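Putative exotoxin (superantigen) (Streptococcus pyogenes, PDB 1TY0) probably acts as a superantigen toxin that engages T-cell receptors, can dimerise through the same surface, and carries a zinc-binding site. Local coordinates at residues Thr62-Thr65 with Lys66-Val70; Ile196-Lys199 with Asp200-His203. All coordinates share one frame; numbering follows the deposited sequence.

Interaction 1 (Thr62-Thr65 with Lys66-Val70); sequences TKFT and KNQKV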
loop_
_atom_site.group_PDB
_atom_site.type_symbol
_atom_site.label_atom_id
_atom_site.label_comp_id
_atom_site.label_asym_id
_atom_site.label_seq_id
_atom_site.Cartn_x
_atom_site.Cartn_y
_atom_site.Cartn_z
ATOM N N THR A 62 -20.742 -13.709 -13.415
ATOM C CA THR A 62 -21.382 -14.614 -14.364
ATOM C C THR A 62 -20.590 -14.684 -15.666
ATOM O O THR A 62 -20.758 -15.617 -16.455
ATOM C CB THR A 62 -22.830 -14.169 -14.668
ATOM O OG1 THR A 62 -22.832 -12.810 -15.123
ATOM C CG2 THR A 62 -23.688 -14.273 -13.417
ATOM N N LYS A 63 -19.721 -13.700 -15.882
ATOM C CA LYS A 63 -18.888 -13.646 -17.082
ATOM C C LYS A 63 -17.684 -14.576 -16.947
ATOM O O LYS A 63 -16.978 -14.837 -17.921
ATOM C CB LYS A 63 -18.380 -12.220 -17.319
ATOM C CG LYS A 63 -19.462 -11.170 -17.515
ATOM C CD LYS A 63 -18.828 -9.797 -17.691
ATOM C CE LYS A 63 -19.867 -8.696 -17.785
ATOM N NZ LYS A 63 -19.219 -7.358 -17.922
ATOM N N PHE A 64 -17.458 -15.073 -15.734
ATOM C CA PHE A 64 -16.333 -15.958 -15.455
ATOM C C PHE A 64 -16.788 -17.354 -15.023
ATOM O O PHE A 64 -17.978 -17.591 -14.818
ATOM C CB PHE A 64 -15.457 -15.333 -14.361
ATOM C CG PHE A 64 -14.823 -14.024 -14.762
ATOM C CD1 PHE A 64 -15.550 -12.840 -14.714
ATOM C CD2 PHE A 64 -13.502 -13.983 -15.198
ATOM C CE1 PHE A 64 -14.968 -11.625 -15.093
ATOM C CE2 PHE A 64 -12.910 -12.783 -15.578
ATOM C CZ PHE A 64 -13.644 -11.598 -15.527
ATOM N N THR A 65 -15.837 -18.275 -14.890
ATOM C CA THR A 65 -16.150 -19.637 -14.466
ATOM C C THR A 65 -15.093 -20.128 -13.480
ATOM O O THR A 65 -13.938 -19.708 -13.542
ATOM C CB THR A 65 -16.206 -20.610 -15.671
ATOM O OG1 THR A 65 -14.890 -20.802 -16.196
ATOM C CG2 THR A 65 -17.096 -20.050 -16.766
ATOM N N LYS A 66 -15.486 -21.005 -12.559
ATOM C CA LYS A 66 -14.532 -21.523 -11.585
ATOM C C LYS A 66 -13.348 -22.173 -12.281
ATOM O O LYS A 66 -13.486 -22.771 -13.352
ATOM C CB LYS A 66 -15.187 -22.548 -10.649
ATOM C CG LYS A 66 -16.220 -21.975 -9.703
ATOM C CD LYS A 66 -16.727 -23.036 -8.733
ATOM C CE LYS A 66 -17.434 -24.170 -9.460
ATOM N NZ LYS A 66 -17.959 -25.203 -8.520
ATOM N N ASN A 67 -12.187 -22.030 -11.652
ATOM C CA ASN A 67 -10.920 -22.575 -12.122
ATOM C C ASN A 67 -10.356 -21.934 -13.383
ATOM O O ASN A 67 -9.453 -22.472 -14.020
ATOM C CB ASN A 67 -11.027 -24.089 -12.264
ATOM C CG ASN A 67 -11.347 -24.754 -10.943
ATOM O OD1 ASN A 67 -10.743 -24.429 -9.918
ATOM N ND2 ASN A 67 -12.301 -25.677 -10.951
ATOM N N GLN A 68 -10.901 -20.774 -13.729
ATOM C CA GLN A 68 -10.416 -20.005 -14.864
ATOM C C GLN A 68 -9.251 -19.225 -14.256
ATOM O O GLN A 68 -9.282 -18.895 -13.067
ATOM C CB GLN A 68 -11.494 -19.026 -15.339
ATOM C CG GLN A 68 -11.089 -18.125 -16.493
ATOM C CD GLN A 68 -12.158 -17.093 -16.829
ATOM O OE1 GLN A 68 -13.326 -17.238 -16.450
ATOM N NE2 GLN A 68 -11.764 -16.046 -17.556
ATOM N N LYS A 69 -8.221 -18.952 -15.052
ATOM C CA LYS A 69 -7.078 -18.192 -14.567
ATOM C C LYS A 69 -7.342 -16.714 -14.809
ATOM O O LYS A 69 -7.835 -16.325 -15.871
ATOM C CB LYS A 69 -5.797 -18.616 -15.293
ATOM C CG LYS A 69 -5.359 -20.044 -15.006
ATOM C CD LYS A 69 -5.070 -20.241 -13.527
ATOM C CE LYS A 69 -4.633 -21.673 -13.230
ATOM N NZ LYS A 69 -5.699 -22.660 -13.548
ATOM N N VAL A 70 -7.028 -15.890 -13.818
ATOM C CA VAL A 70 -7.243 -14.458 -13.943
ATOM C C VAL A 70 -6.085 -13.656 -13.385
ATOM O O VAL A 70 -5.240 -14.177 -12.653
ATOM C CB VAL A 70 -8.520 -14.007 -13.192
ATOM C CG1 VAL A 70 -9.754 -14.653 -13.810
ATOM C CG2 VAL A 70 -8.414 -14.372 -11.719
HETATM O O HOH W 1 -14.216 -14.483 -18.859
HETATM O O HOH W 2 -14.066 -18.805 -18.555
#
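Thr65 and Gln68 are the ends of a type II beta turn, in which Gln68 N donates to Thr65 O at 3.2 Å, a somewhat bent bond (139°). Lys66 and Asn67 are the two corners of the turn. The Gln68 side chain then ties the same two residues together a second time. With CG anti to the backbone N (chi1 178°) and the chain extended beyond it, the amide reaches back past Thr65, and Gln68 OE1 accepts from Thr65 N at 3.1 Å, nearly along the C=O axis. Thr65 therefore accepts through its carbonyl and donates through its N-H, both to Gln68. At the other end of the amide a water accepts from Gln68 NE2 and donates to Lys63 O; a second water hydrogen-bonds Thr65 OG1 and donates weakly to Gln68 OE1. The rotation of the amide is therefore constrained from both of its polar atoms. Its plane lies 22° from that of the Phe64 ring, and Gln68 NE2 comes within 3.6 Å of Phe64 CD2. Further along, Val70 CG1 packs obliquely against the ring at 4.1 Å from Phe64 CD2. This turn leads from the 3-10 segment into strand 69-74 of the OB-fold domain; Phe64 continues inward against Ile30 and Pro93, meeting Phe38 edge-to-face, and Val70 joins strand 28-33 to strand 84-93.

Interaction 2 (Ile196-Lys199 with Asp200-His203); sequences INMK and DFSH
Asn197 and Asp200 are joined by both backbone and side chain across a tight bend. Among the backbone bonds, Asp200 N gives Asn197 O a short one of 2.8 Å (151°), and Phe201 N reaches Met198 O at 3.1 Å; a weak third bond runs from Phe201 N to Asn197 O. The side-chain bond is straighter: Asn197 ND2 donates to Asp200 OD2 at 3.2 Å and 161°, with the acceptor in the amide plane, although amide and carboxylate are twisted 65° apart. A water bridges Asp200 OD2 to Asn197 N, so that oxygen has two donors. Ser202 OG and ND1 of the zinc-binding His203 share a hydrogen bond at the imidazole edge, which helps fix the ring's orientation. Charge adds a long, weak salt bridge, Lys199 NZ to Asp200 OD1 at 3.5 Å. The apolar part comprises a Met-aromatic contact and Ile196 CG2 against Phe201 CB (4.4 Å). Two bends in the Met198 chain carry SD alongside the Phe201 ring, 4.8 Å from its centroid. The bend connects strand 195-197, paired with 128-130, to strand 201-209 of the beta-grasp domain, where Ser202 and His203 form a classic beta bulge opposite Ala163.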
loop_
_atom_site.group_PDB
_atom_site.type_symbol
_atom_site.label_atom_id
_atom_site.label_comp_id
_atom_site.label_asym_id
_atom_site.label_seq_id
_atom_site.Cartn_x
_atom_site.Cartn_y
_atom_site.Cartn_z
ATOM N N ILE A 196 -10.839 -3.155 -20.427
ATOM C CA ILE A 196 -10.485 -2.741 -21.780
ATOM C C ILE A 196 -9.444 -3.686 -22.362
ATOM O O ILE A 196 -8.530 -4.120 -21.660
ATOM C CB ILE A 196 -9.859 -1.331 -21.795
ATOM C CG1 ILE A 196 -10.851 -0.303 -21.257
ATOM C CG2 ILE A 196 -9.424 -0.969 -23.217
ATOM C CD1 ILE A 196 -10.267 1.101 -21.141
ATOM N N ASN A 197 -9.585 -4.003 -23.646
ATOM C CA ASN A 197 -8.609 -4.850 -24.322
ATOM C C ASN A 197 -7.601 -3.873 -24.918
ATOM O O ASN A 197 -7.976 -2.956 -25.648
ATOM C CB ASN A 197 -9.260 -5.666 -25.444
ATOM C CG ASN A 197 -10.340 -6.599 -24.939
ATOM O OD1 ASN A 197 -10.121 -7.382 -24.016
ATOM N ND2 ASN A 197 -11.515 -6.528 -25.551
ATOM N N MET A 198 -6.324 -4.058 -24.600
ATOM C CA MET A 198 -5.290 -3.155 -25.091
ATOM C C MET A 198 -5.346 -2.930 -26.601
ATOM O O MET A 198 -5.000 -1.853 -27.086
ATOM C CB MET A 198 -3.904 -3.675 -24.700
ATOM C CG MET A 198 -2.763 -2.733 -25.063
ATOM S SD MET A 198 -2.900 -1.105 -24.286
ATOM C CE MET A 198 -2.136 -1.432 -22.690
ATOM N N LYS A 199 -5.786 -3.939 -27.344
ATOM C CA LYS A 199 -5.853 -3.815 -28.798
ATOM C C LYS A 199 -6.927 -2.832 -29.251
ATOM O O LYS A 199 -6.880 -2.336 -30.380
ATOM C CB LYS A 199 -6.092 -5.182 -29.443
ATOM C CG LYS A 199 -7.414 -5.840 -29.084
ATOM C CD LYS A 199 -7.579 -7.148 -29.850
ATOM C CE LYS A 199 -8.853 -7.881 -29.462
ATOM N NZ LYS A 199 -10.073 -7.051 -29.662
ATOM N N ASP A 200 -7.889 -2.557 -28.372
ATOM C CA ASP A 200 -8.971 -1.620 -28.672
ATOM C C ASP A 200 -8.639 -0.234 -28.137
ATOM O O ASP A 200 -9.348 0.736 -28.409
ATOM C CB ASP A 200 -10.292 -2.084 -28.047
ATOM C CG ASP A 200 -10.760 -3.417 -28.589
ATOM O OD1 ASP A 200 -10.627 -3.644 -29.811
ATOM O OD2 ASP A 200 -11.273 -4.233 -27.794
ATOM N N PHE A 201 -7.558 -0.151 -27.370
ATOM C CA PHE A 201 -7.120 1.110 -26.781
ATOM C C PHE A 201 -6.440 2.007 -27.810
ATOM O O PHE A 201 -5.497 1.589 -28.481
ATOM C CB PHE A 201 -6.152 0.829 -25.632
ATOM C CG PHE A 201 -5.590 2.065 -25.000
ATOM C CD1 PHE A 201 -6.377 2.861 -24.177
ATOM C CD2 PHE A 201 -4.272 2.438 -25.235
ATOM C CE1 PHE A 201 -5.857 4.018 -23.593
ATOM C CE2 PHE A 201 -3.744 3.592 -24.659
ATOM C CZ PHE A 201 -4.537 4.383 -23.837
ATOM N N SER A 202 -6.916 3.244 -27.931
ATOM C CA SER A 202 -6.334 4.187 -28.883
ATOM C C SER A 202 -5.365 5.141 -28.196
ATOM O O SER A 202 -4.193 5.220 -28.555
ATOM C CB SER A 202 -7.431 4.993 -29.573
ATOM O OG SER A 202 -6.862 5.998 -30.391
ATOM N N HIS A 203 -5.872 5.866 -27.205
ATOM C CA HIS A 203 -5.069 6.818 -26.448
ATOM C C HIS A 203 -5.913 7.329 -25.296
ATOM O O HIS A 203 -7.051 6.902 -25.113
ATOM C CB HIS A 203 -4.655 8.000 -27.329
ATOM C CG HIS A 203 -5.811 8.783 -27.869
ATOM N ND1 HIS A 203 -6.619 8.314 -28.883
ATOM C CD2 HIS A 203 -6.318 9.987 -27.511
ATOM C CE1 HIS A 203 -7.573 9.195 -29.125
ATOM N NE2 HIS A 203 -7.414 10.218 -28.307
HETATM O O HOH W 3 -12.024 -3.101 -25.141
#

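How the interactions relate
Interactions 1 and 2 belong to different domains, the OB-fold and the beta-grasp respectively, and occur one after the other along the chain. Their centres are 22 Å apart and their nearest atoms about 10 Å, so neither touches the other. Both introduce a strand after a change of chain direction secured by a polar side chain: interaction 1 leads into strand 69-74, interaction 2 into strand 201-209. Their relation to the zinc site differs: interaction 2 contains the zinc ligand His203, and the Phe201 side chain lies about 9 Å from those of His169 and Asp205, whereas interaction 1 is remote from all three. No zinc is bound to this chain in the model.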